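Local coordinates for protein hemoglobin subunit beta (Mustelus griseus, PDB 1GCV) that carries oxygen on its haem from the gills to the peripheral tissues, as the beta chain of a tetramer of two alpha and two beta subunits, at residues S12-F15 against D19-T22; Q62-H67 against D121-V126. One frame throughout, in Å; residues are numbered along the deposited sequence.

Interaction 1: residues S12-F15 against D19-T22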
loop_
_atom_site.group_PDB
_atom_site.type_symbol
_atom_site.label_atom_id
_atom_site.label_comp_id
_atom_site.label_asym_id
_atom_site.label_seq_id
_atom_site.Cartn_x
_atom_site.Cartn_y
_atom_site.Cartn_z
ATOM N N SER B 12 -19.423 19.888 -5.672
ATOM C CA SER B 12 -20.360 20.817 -5.052
ATOM C C SER B 12 -21.810 20.470 -5.364
ATOM O O SER B 12 -22.669 20.535 -4.486
ATOM C CB SER B 12 -20.065 22.245 -5.507
ATOM O OG SER B 12 -20.812 22.559 -6.667
ATOM N N LYS B 13 -22.084 20.102 -6.612
ATOM C CA LYS B 13 -23.440 19.749 -7.008
ATOM C C LYS B 13 -23.947 18.495 -6.298
ATOM O O LYS B 13 -25.096 18.451 -5.861
ATOM C CB LYS B 13 -23.517 19.545 -8.521
ATOM C CG LYS B 13 -24.369 20.587 -9.238
ATOM C CD LYS B 13 -23.676 21.950 -9.275
ATOM C CE LYS B 13 -24.085 22.830 -8.096
ATOM N NZ LYS B 13 -23.055 23.861 -7.765
ATOM N N THR B 14 -23.095 17.479 -6.182
ATOM C CA THR B 14 -23.485 16.233 -5.520
ATOM C C THR B 14 -23.823 16.473 -4.055
ATOM O O THR B 14 -24.736 15.856 -3.507
ATOM C CB THR B 14 -22.364 15.175 -5.591
ATOM O OG1 THR B 14 -22.088 14.869 -6.962
ATOM C CG2 THR B 14 -22.782 13.892 -4.871
ATOM N N PHE B 15 -23.087 17.374 -3.422
ATOM C CA PHE B 15 -23.323 17.671 -2.022
ATOM C C PHE B 15 -24.583 18.484 -1.786
ATOM O O PHE B 15 -25.129 18.487 -0.683
ATOM C CB PHE B 15 -22.129 18.412 -1.441
ATOM C CG PHE B 15 -21.213 17.530 -0.679
ATOM C CD1 PHE B 15 -20.144 16.916 -1.313
ATOM C CD2 PHE B 15 -21.450 17.265 0.662
ATOM C CE1 PHE B 15 -19.328 16.044 -0.621
ATOM C CE2 PHE B 15 -20.642 16.398 1.360
ATOM C CZ PHE B 15 -19.578 15.784 0.719
ATOM N N ASP B 19 -28.395 13.070 -1.034
ATOM C CA ASP B 19 -28.495 12.908 0.412
ATOM C C ASP B 19 -27.213 12.228 0.900
ATOM O O ASP B 19 -27.189 11.016 1.144
ATOM C CB ASP B 19 -29.715 12.052 0.750
ATOM C CG ASP B 19 -29.926 11.894 2.244
ATOM O OD1 ASP B 19 -29.365 12.693 3.029
ATOM O OD2 ASP B 19 -30.661 10.960 2.629
ATOM N N MET B 20 -26.151 13.019 1.038
ATOM C CA MET B 20 -24.855 12.512 1.466
ATOM C C MET B 20 -24.874 11.938 2.874
ATOM O O MET B 20 -24.026 11.108 3.216
ATOM C CB MET B 20 -23.797 13.615 1.359
ATOM C CG MET B 20 -23.382 13.927 -0.081
ATOM S SD MET B 20 -22.901 12.467 -1.057
ATOM C CE MET B 20 -21.202 12.266 -0.538
ATOM N N LYS B 21 -25.834 12.371 3.688
ATOM C CA LYS B 21 -25.946 11.862 5.052
ATOM C C LYS B 21 -26.264 10.361 4.991
ATOM O O LYS B 21 -25.664 9.556 5.705
ATOM C CB LYS B 21 -27.047 12.613 5.821
ATOM C CG LYS B 21 -26.809 12.733 7.334
ATOM C CD LYS B 21 -28.108 12.580 8.135
ATOM C CE LYS B 21 -27.974 13.166 9.538
ATOM N NZ LYS B 21 -28.728 12.392 10.567
ATOM N N THR B 22 -27.200 9.990 4.125
ATOM C CA THR B 22 -27.579 8.595 3.980
ATOM C C THR B 22 -26.445 7.818 3.340
ATOM O O THR B 22 -26.144 6.699 3.748
ATOM C CB THR B 22 -28.839 8.447 3.113
ATOM O OG1 THR B 22 -29.969 8.921 3.850
ATOM C CG2 THR B 22 -29.075 6.990 2.741
#

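Interaction 2: residues Q62-H67 against D121-V126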
loop_
_atom_site.group_PDB
_atom_site.type_symbol
_atom_site.label_atom_id
_atom_site.label_comp_id
_atom_site.label_asym_id
_atom_site.label_seq_id
_atom_site.Cartn_x
_atom_site.Cartn_y
_atom_site.Cartn_z
ATOM N N GLN B 62 -18.687 18.792 3.760
ATOM C CA GLN B 62 -19.436 19.906 3.191
ATOM C C GLN B 62 -18.609 21.176 3.343
ATOM O O GLN B 62 -18.603 22.030 2.463
ATOM C CB GLN B 62 -20.778 20.062 3.914
ATOM C CG GLN B 62 -21.627 21.212 3.419
ATOM C CD GLN B 62 -22.150 20.984 2.019
ATOM O OE1 GLN B 62 -22.900 20.040 1.772
ATOM N NE2 GLN B 62 -21.756 21.849 1.090
ATOM N N ASP B 63 -17.901 21.283 4.464
ATOM C CA ASP B 63 -17.054 22.437 4.746
ATOM C C ASP B 63 -15.830 22.409 3.827
ATOM O O ASP B 63 -15.412 23.443 3.305
ATOM C CB ASP B 63 -16.611 22.422 6.222
ATOM C CG ASP B 63 -16.548 23.822 6.845
ATOM O OD1 ASP B 63 -16.040 23.952 7.983
ATOM O OD2 ASP B 63 -17.001 24.794 6.201
ATOM N N ALA B 64 -15.262 21.223 3.629
ATOM C CA ALA B 64 -14.095 21.073 2.770
ATOM C C ALA B 64 -14.462 21.468 1.348
ATOM O O ALA B 64 -13.651 22.025 0.620
ATOM C CB ALA B 64 -13.604 19.636 2.798
ATOM N N VAL B 65 -15.694 21.172 0.957
ATOM C CA VAL B 65 -16.171 21.493 -0.381
ATOM C C VAL B 65 -16.237 23.004 -0.605
ATOM O O VAL B 65 -16.033 23.470 -1.718
ATOM C CB VAL B 65 -17.567 20.873 -0.627
ATOM C CG1 VAL B 65 -18.126 21.339 -1.962
ATOM C CG2 VAL B 65 -17.467 19.360 -0.603
ATOM N N LYS B 66 -16.510 23.766 0.453
ATOM C CA LYS B 66 -16.603 25.228 0.361
ATOM C C LYS B 66 -15.240 25.931 0.330
ATOM O O LYS B 66 -15.112 27.038 -0.200
ATOM C CB LYS B 66 -17.440 25.773 1.526
ATOM C CG LYS B 66 -18.944 25.670 1.288
ATOM C CD LYS B 66 -19.741 25.859 2.575
ATOM C CE LYS B 66 -20.247 27.299 2.719
ATOM N NZ LYS B 66 -21.638 27.388 3.275
ATOM N N HIS B 67 -14.228 25.287 0.904
ATOM C CA HIS B 67 -12.872 25.825 0.929
ATOM C C HIS B 67 -11.965 24.773 0.300
ATOM O O HIS B 67 -10.924 24.434 0.852
ATOM C CB HIS B 67 -12.426 26.077 2.369
ATOM C CG HIS B 67 -13.432 26.811 3.198
ATOM N ND1 HIS B 67 -13.216 28.087 3.671
ATOM C CD2 HIS B 67 -14.656 26.446 3.646
ATOM C CE1 HIS B 67 -14.264 28.476 4.374
ATOM N NE2 HIS B 67 -15.152 27.498 4.375
ATOM N N ASP B 121 -12.175 10.206 -6.366
ATOM C CA ASP B 121 -10.953 9.600 -5.850
ATOM C C ASP B 121 -9.979 10.722 -5.520
ATOM O O ASP B 121 -9.329 10.722 -4.478
ATOM C CB ASP B 121 -10.345 8.683 -6.915
ATOM C CG ASP B 121 -9.123 7.943 -6.420
ATOM O OD1 ASP B 121 -8.000 8.361 -6.751
ATOM O OD2 ASP B 121 -9.286 6.938 -5.702
ATOM N N LYS B 122 -9.895 11.683 -6.432
ATOM C CA LYS B 122 -9.015 12.831 -6.282
ATOM C C LYS B 122 -9.430 13.653 -5.078
ATOM O O LYS B 122 -8.594 14.068 -4.279
ATOM C CB LYS B 122 -9.077 13.691 -7.541
ATOM C CG LYS B 122 -8.145 14.874 -7.524
ATOM C CD LYS B 122 -8.430 15.785 -8.702
ATOM C CE LYS B 122 -7.197 16.570 -9.094
ATOM N NZ LYS B 122 -7.557 17.893 -9.662
ATOM N N PHE B 123 -10.731 13.884 -4.944
ATOM C CA PHE B 123 -11.232 14.657 -3.822
ATOM C C PHE B 123 -10.939 13.976 -2.491
ATOM O O PHE B 123 -10.486 14.627 -1.552
ATOM C CB PHE B 123 -12.738 14.887 -3.950
ATOM C CG PHE B 123 -13.318 15.718 -2.836
ATOM C CD1 PHE B 123 -12.913 17.040 -2.654
ATOM C CD2 PHE B 123 -14.255 15.178 -1.960
ATOM C CE1 PHE B 123 -13.431 17.810 -1.615
ATOM C CE2 PHE B 123 -14.780 15.944 -0.918
ATOM C CZ PHE B 123 -14.366 17.262 -0.747
ATOM N N PHE B 124 -11.190 12.671 -2.400
ATOM C CA PHE B 124 -10.949 11.956 -1.150
ATOM C C PHE B 124 -9.478 11.827 -0.818
ATOM O O PHE B 124 -9.098 11.695 0.343
ATOM C CB PHE B 124 -11.626 10.591 -1.190
ATOM C CG PHE B 124 -13.100 10.679 -1.005
ATOM C CD1 PHE B 124 -13.966 10.015 -1.855
ATOM C CD2 PHE B 124 -13.628 11.498 -0.012
ATOM C CE1 PHE B 124 -15.342 10.168 -1.727
ATOM C CE2 PHE B 124 -14.997 11.656 0.123
ATOM C CZ PHE B 124 -15.857 10.988 -0.741
ATOM N N GLU B 125 -8.648 11.875 -1.848
ATOM C CA GLU B 125 -7.210 11.804 -1.665
ATOM C C GLU B 125 -6.765 13.110 -0.988
ATOM O O GLU B 125 -5.914 13.096 -0.100
ATOM C CB GLU B 125 -6.539 11.657 -3.023
ATOM C CG GLU B 125 -5.331 10.768 -3.045
ATOM C CD GLU B 125 -4.456 11.067 -4.247
ATOM O OE1 GLU B 125 -4.959 10.939 -5.387
ATOM O OE2 GLU B 125 -3.276 11.440 -4.053
ATOM N N VAL B 126 -7.355 14.232 -1.408
ATOM C CA VAL B 126 -7.030 15.544 -0.841
ATOM C C VAL B 126 -7.507 15.631 0.609
ATOM O O VAL B 126 -6.837 16.219 1.460
ATOM C CB VAL B 126 -7.688 16.701 -1.662
ATOM C CG1 VAL B 126 -7.668 18.004 -0.864
ATOM C CG2 VAL B 126 -6.962 16.879 -2.980
#

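Interaction 1: residues S12-F15 against D19-T22
Met20 reaches back from the first turn of helix 20-34 and lays its side chain over one face of the Phe15 ring, near the end of helix 5-17. Met20 CG stands 4.0 Å from the Phe15 ring centroid, only 17° off the normal, a CH-pi contact in which Phe15 CD2 is the nearest ring atom. The chain then bends at both chi2 (-51°) and chi3 (-83°), which brings Met20 CE to 4.1 Å from Phe15 CZ and leaves Met20 SD higher above the same face, a longer Met-aromatic contact at 5.0 Å from the centroid. Thr14 adds its methyl, crossing the methionine chain at a slant: Thr14 CG2 comes to 4.1 Å from Met20 SD, while Thr14 OG1 is hydrogen-bonded to Glu10 O, one turn earlier. Threonine suits this place because its hydroxyl is satisfied within its own helix and its methyl can face the sulfur; the flexible methionine can arch over a flat ring. Cutting Met20 back to an alanine is likely to cost the Phe15 face its CH-pi partner and open a gap beside the Thr14 methyl. This buried apolar packing across a short interhelical turn, with Asp19 as N-cap, belongs to the A-to-B corner of the globin fold.

Interaction 2: residues Q62-H67 against D121-V126
The far end of the Phe123 ring meets Val65 and Ala64, so that within these segments one aromatic side chain carries the contact. Phe123 has CG anti to its backbone N (chi1 -178°), which carries the ring out toward segment 62-67, with CZ at its far end nearest the partners. Val65 CG2 lies 3.7 Å from Phe123 CZ, and the two side chains approach at about a right angle. The Val65 methyl comes in obliquely to the ring, and so does Ala64 CB, which is 4.3 Å from the same Phe123 CZ. One ring carbon is thus received by two consecutive residues of segment 62-67.

The branches of Val65 divide the work: CG2, anti to the carbonyl carbon, takes the ring, while CG1 packs against Ser12 of helix 5-17. Residue size fits the spacing. Even the nearest CA atoms, those of Val65 and Phe123, are 9.1 Å apart, a distance that a long flat side chain can bridge from one helix while the other contributes short ones. The CB of Ala64 points toward the opposite segment, and its small methyl leaves room for the ring end. The contact is wholly apolar and modest in extent, burying 94 Å² over both sides.

Other parts of the chain close round it. Ile11 of helix 5-17 touches both Val65 and Phe123, Trp3 also lies against Phe123, and Val71 of the short helix 71-74 packs on Ala64. In globin terms, helix H reaches helix E here through Phe123, with helix A packed alongside both.

Val65 and Phe15 join the two contacts, whose centres are 12 Å apart. The methyl that meets Phe123 in interaction 2, Val65 CG2, also lies 3.7 Å from Phe15 CD1, while Val65 CG1 packs 3.8 Å from Ser12 CA. Interaction 1 joins helices consecutive in the chain; interaction 2 joins helices far apart in it, and helix 5-17 is shared by the packing round both. Neither holds His53 or His82, the distal and proximal residues at the haem iron. The Phe15 side chain is about 9 Å from the haem and that of Ala64 about 7 Å, and helix 50-66, which carries Ala64, also bears His53. Both contacts are packing near the haem rather than part of its iron-binding site.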